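6-phosphogluconate dehydratase (Shewanella oneidensis, PDB 2GP4) catalyses the dehydration of 6-phosphogluconate, the step of the Entner-Doudoroff pathway that yields 2-keto-3-deoxy-6-phosphogluconate, probably with an iron-sulfur cluster that is absent from this apo form. Local coordinates at residues Ser264-Pro269 and Asn365-Ala370; Glu275-Met280 and Gln403-Leu408. All coordinates share one frame; numbering follows the deposited sequence.

Contact 1. Residues Ser264-Pro269 and Asn365-Ala370; sequences SSFVNP and NHFHAA
With CG of Phe266 swung anti to its carbonyl carbon (chi1 -60°) and CG of His368 anti to its backbone nitrogen (chi1 178°), the two rings come to lie near parallel but slid well apart. Their planes differ by 10° and their centroids stand 5.0 Å apart, so ring overlap is slight and the imidazole instead receives the root of the Phe266 side chain on one face. Phe266 CB makes a CH-pi contact there, 3.8 Å from the His368 ring centroid, and approaches His368 CD2 to 3.6 Å, displaced toward the rim of the imidazole. The phenyl ring continues past it, Phe266 CG reaching His368 CD2 at 3.7 Å and Phe266 CD1 reaching His368 CB at 4.0 Å. At the far end of the phenyl ring, Phe266 CZ meets Phe367 CE2 at 4.3 Å, arriving at the edge of the Phe367 ring near its plane. Both phenylalanines also pack on Met373 of helix 372-383, so the two rings share a non-aromatic neighbour.

The polar side of the contact is bridged by water: one molecule donates to Asn268 OD1 at 2.7 Å and to Asn365 OD1 at 2.7 Å, coupling the two amide oxygens without direct contact between the side chains. Val267 points away from helix 364-370 and packs on helix 272-287. The arrangement is loop-on-helix aromatic packing within the largely helical N-terminal domain of this dehydratase, in which the connection between helices 252-256 and 272-287 lies against helix 364-370.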
# COMPACT_ATOMS: atom_id res chain seq x y z
N SER A 264 -12.03 -10.67 9.75
CA SER A 264 -11.86 -11.95 9.06
C SER A 264 -10.41 -12.29 8.68
O SER A 264 -10.08 -13.46 8.49
CB SER A 264 -12.75 -12.02 7.82
OG SER A 264 -12.35 -11.06 6.87
N SER A 265 -9.55 -11.28 8.58
CA SER A 265 -8.18 -11.50 8.10
C SER A 265 -7.21 -12.05 9.16
O SER A 265 -6.11 -12.49 8.82
CB SER A 265 -7.61 -10.22 7.46
OG SER A 265 -7.83 -9.07 8.26
N PHE A 266 -7.63 -12.04 10.42
CA PHE A 266 -6.74 -12.42 11.52
C PHE A 266 -7.05 -13.78 12.12
O PHE A 266 -6.41 -14.19 13.09
CB PHE A 266 -6.75 -11.35 12.61
CG PHE A 266 -6.29 -10.02 12.13
CD1 PHE A 266 -4.93 -9.75 12.01
CD2 PHE A 266 -7.21 -9.05 11.77
CE1 PHE A 266 -4.50 -8.52 11.55
CE2 PHE A 266 -6.78 -7.82 11.31
CZ PHE A 266 -5.42 -7.55 11.20
N VAL A 267 -8.03 -14.47 11.54
CA VAL A 267 -8.36 -15.82 11.98
C VAL A 267 -7.35 -16.78 11.38
O VAL A 267 -7.04 -16.71 10.19
CB VAL A 267 -9.81 -16.21 11.58
CG1 VAL A 267 -10.19 -17.55 12.18
CG2 VAL A 267 -10.78 -15.14 12.04
N ASN A 268 -6.82 -17.67 12.22
CA ASN A 268 -5.87 -18.69 11.79
C ASN A 268 -6.53 -19.56 10.73
O ASN A 268 -7.73 -19.83 10.83
CB ASN A 268 -5.45 -19.52 13.00
CG ASN A 268 -4.03 -20.04 12.90
OD1 ASN A 268 -3.08 -19.31 13.18
ND2 ASN A 268 -3.88 -21.30 12.50
N PRO A 269 -5.76 -19.99 9.70
CA PRO A 269 -6.31 -20.80 8.60
C PRO A 269 -7.02 -22.09 9.01
O PRO A 269 -8.09 -22.39 8.49
CB PRO A 269 -5.07 -21.11 7.75
CG PRO A 269 -4.13 -20.00 8.03
CD PRO A 269 -4.34 -19.69 9.49
N ASN A 365 -0.03 -11.07 14.53
CA ASN A 365 -0.80 -11.73 15.59
C ASN A 365 -0.67 -11.04 16.94
O ASN A 365 -1.64 -11.00 17.72
CB ASN A 365 -0.40 -13.21 15.70
CG ASN A 365 -0.72 -14.00 14.44
OD1 ASN A 365 -1.88 -14.18 14.07
ND2 ASN A 365 0.33 -14.48 13.77
N HIS A 366 0.52 -10.50 17.22
CA HIS A 366 0.79 -9.70 18.41
C HIS A 366 -0.00 -8.39 18.34
O HIS A 366 -0.57 -7.95 19.35
CB HIS A 366 2.30 -9.38 18.48
CG HIS A 366 2.77 -8.90 19.82
ND1 HIS A 366 1.97 -8.19 20.69
CD2 HIS A 366 3.98 -9.00 20.42
CE1 HIS A 366 2.66 -7.89 21.77
NE2 HIS A 366 3.88 -8.37 21.64
N PHE A 367 -0.02 -7.78 17.16
CA PHE A 367 -0.82 -6.59 16.89
C PHE A 367 -2.29 -6.85 17.18
O PHE A 367 -2.96 -6.04 17.83
CB PHE A 367 -0.61 -6.13 15.44
CG PHE A 367 -1.60 -5.10 14.97
CD1 PHE A 367 -1.53 -3.79 15.41
CD2 PHE A 367 -2.61 -5.45 14.08
CE1 PHE A 367 -2.45 -2.83 14.97
CE2 PHE A 367 -3.53 -4.50 13.63
CZ PHE A 367 -3.44 -3.19 14.08
N HIS A 368 -2.79 -7.99 16.70
CA HIS A 368 -4.18 -8.37 16.85
C HIS A 368 -4.56 -8.66 18.31
O HIS A 368 -5.60 -8.22 18.77
CB HIS A 368 -4.52 -9.57 15.96
CG HIS A 368 -5.92 -10.05 16.11
ND1 HIS A 368 -6.24 -11.23 16.75
CD2 HIS A 368 -7.10 -9.51 15.70
CE1 HIS A 368 -7.55 -11.39 16.72
NE2 HIS A 368 -8.10 -10.37 16.10
N ALA A 369 -3.69 -9.37 19.01
CA ALA A 369 -3.89 -9.67 20.43
C ALA A 369 -3.88 -8.43 21.32
O ALA A 369 -4.53 -8.41 22.37
CB ALA A 369 -2.87 -10.69 20.90
N ALA A 370 -3.16 -7.39 20.90
CA ALA A 370 -3.12 -6.11 21.62
C ALA A 370 -4.43 -5.32 21.52
O ALA A 370 -4.74 -4.51 22.39
CB ALA A 370 -1.95 -5.26 21.13
O HOH W 1 -2.15 -16.89 13.87

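Contact 2. Residues Glu275-Met280 and Gln403-Leu408; sequences EALNKM and QEPKLL
Pro405, the first residue of strand 403-408 to touch residues 275-280 of helix 272-287, presents its ring to Leu277. The contact is made by Pro405 CB and Leu277 CD2, 3.9 Å apart, with the two side chains crossing at about a right angle. Leu277 starts out along the flank of the helix, but its CG lies anti to the carbonyl carbon (chi1 -70°), and from there the CD2 branch extends to the strand. Trp414 of the partner strand 411-416 touches both Pro405 and Leu277, adding an aromatic wall to this buried pair.

Lys406 follows with its CB pointing away from the helix, in keeping with the alternation of a strand; its NZ is hydrogen-bonded to Leu228 O. Leu407 turns back toward the helix. Having CG anti to the backbone nitrogen (chi1 -166°), it carries CD1 to within 4.1 Å of Ala276 CB, a methyl-to-methyl contact one residue earlier on the helix. Leu407 also packs on Pro272 and Leu273, so its side chain reaches the first turn of the same helix.

The interface between the segments is wholly apolar. On the helix itself, Glu275 and Lys279 form a long salt bridge one turn apart, Lys279 NZ to Glu275 OE2 at 3.4 Å. Alternate strand residues Pro405 and Leu407 thus face one helix, an alpha/beta packing in which the two-stranded antiparallel hairpin 403-408/411-416 rests on helix 272-287.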
# COMPACT_ATOMS: atom_id res chain seq x y z
N GLU A 275 -13.55 -21.48 8.94
CA GLU A 275 -14.51 -22.22 8.13
C GLU A 275 -15.86 -21.52 8.11
O GLU A 275 -16.46 -21.37 7.05
CB GLU A 275 -14.66 -23.68 8.59
CG GLU A 275 -15.24 -24.57 7.48
CD GLU A 275 -15.38 -26.04 7.87
OE1 GLU A 275 -14.40 -26.63 8.37
OE2 GLU A 275 -16.48 -26.59 7.66
N ALA A 276 -16.32 -21.05 9.27
CA ALA A 276 -17.58 -20.32 9.38
C ALA A 276 -17.57 -18.99 8.62
O ALA A 276 -18.57 -18.62 8.00
CB ALA A 276 -17.95 -20.10 10.85
N LEU A 277 -16.44 -18.28 8.67
CA LEU A 277 -16.28 -17.00 7.96
C LEU A 277 -16.26 -17.16 6.44
O LEU A 277 -16.67 -16.25 5.72
CB LEU A 277 -15.03 -16.26 8.43
CG LEU A 277 -15.03 -15.68 9.84
CD1 LEU A 277 -13.67 -15.08 10.15
CD2 LEU A 277 -16.13 -14.64 10.04
N ASN A 278 -15.78 -18.31 5.96
CA ASN A 278 -15.84 -18.64 4.54
C ASN A 278 -17.28 -18.87 4.10
O ASN A 278 -17.66 -18.52 2.98
CB ASN A 278 -15.00 -19.88 4.22
CG ASN A 278 -13.50 -19.66 4.44
OD1 ASN A 278 -13.00 -18.53 4.36
ND2 ASN A 278 -12.78 -20.74 4.72
N LYS A 279 -18.08 -19.44 5.00
CA LYS A 279 -19.48 -19.72 4.72
C LYS A 279 -20.28 -18.42 4.70
O LYS A 279 -21.15 -18.23 3.84
CB LYS A 279 -20.08 -20.68 5.75
CG LYS A 279 -19.20 -21.87 6.13
CD LYS A 279 -19.26 -23.00 5.10
CE LYS A 279 -18.57 -24.26 5.61
NZ LYS A 279 -19.25 -24.81 6.83
N MSE A 280 -19.98 -17.53 5.65
CA MSE A 280 -20.67 -16.25 5.75
C MSE A 280 -20.38 -15.37 4.54
O MSE A 280 -21.27 -14.70 4.02
CB MSE A 280 -20.30 -15.54 7.05
CG MSE A 280 -21.15 -14.32 7.35
SE MSE A 280 -23.00 -14.81 7.68
CE MSE A 280 -23.87 -13.14 7.19
N GLN A 403 -16.31 -4.31 15.42
CA GLN A 403 -16.76 -5.59 15.98
C GLN A 403 -15.92 -6.76 15.50
O GLN A 403 -15.34 -6.73 14.40
CB GLN A 403 -18.24 -5.83 15.68
CG GLN A 403 -19.20 -4.91 16.40
CD GLN A 403 -20.54 -5.57 16.69
OE1 GLN A 403 -21.09 -6.29 15.84
NE2 GLN A 403 -21.07 -5.34 17.88
N GLU A 404 -15.87 -7.81 16.31
CA GLU A 404 -15.01 -8.96 16.06
C GLU A 404 -15.81 -10.25 15.99
O GLU A 404 -16.71 -10.46 16.80
CB GLU A 404 -13.95 -9.09 17.16
CG GLU A 404 -12.97 -7.94 17.23
CD GLU A 404 -11.83 -8.20 18.21
OE1 GLU A 404 -12.11 -8.50 19.40
OE2 GLU A 404 -10.66 -8.09 17.80
N PRO A 405 -15.47 -11.13 15.02
CA PRO A 405 -16.15 -12.41 14.88
C PRO A 405 -15.76 -13.41 15.96
O PRO A 405 -14.61 -13.45 16.39
CB PRO A 405 -15.71 -12.89 13.50
CG PRO A 405 -14.38 -12.24 13.27
CD PRO A 405 -14.41 -10.94 14.01
N LYS A 406 -16.73 -14.20 16.39
CA LYS A 406 -16.53 -15.23 17.40
C LYS A 406 -17.34 -16.45 17.01
O LYS A 406 -18.41 -16.32 16.42
CB LYS A 406 -16.98 -14.74 18.78
CG LYS A 406 -16.16 -13.61 19.38
CD LYS A 406 -14.90 -14.10 20.06
CE LYS A 406 -14.22 -12.98 20.82
NZ LYS A 406 -12.79 -13.26 21.06
N LEU A 407 -16.83 -17.62 17.36
CA LEU A 407 -17.59 -18.85 17.18
C LEU A 407 -17.99 -19.38 18.56
O LEU A 407 -17.25 -20.15 19.19
CB LEU A 407 -16.77 -19.88 16.39
CG LEU A 407 -17.48 -21.11 15.83
CD1 LEU A 407 -18.58 -20.73 14.84
CD2 LEU A 407 -16.46 -22.03 15.18
N LEU A 408 -19.16 -18.94 19.02
CA LEU A 408 -19.63 -19.25 20.37
C LEU A 408 -20.72 -20.32 20.34
O LEU A 408 -21.77 -20.14 19.72
CB LEU A 408 -20.15 -17.99 21.07
CG LEU A 408 -19.29 -16.72 21.07
CD1 LEU A 408 -20.07 -15.52 21.58
CD2 LEU A 408 -18.02 -16.89 21.88

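Contact 1 is the more buried and lies nearer the centre of the chain, about 19 Å from it centre to centre against about 26 Å for the partly buried contact 2. Aromatic rings and a bridging water mark the first, aliphatic methyls and a proline ring the second. The two share no segment, yet their centres are about 13 Å apart and they touch: Leu277 CD1 packs against Val267 CG2 at 3.5 Å, while its other methyl serves contact 2. Loop 264-269 leads into helix 272-287, so one continuous run of chain packs on helix 364-370 through the loop and on the hairpin strand 403-408 through the helix.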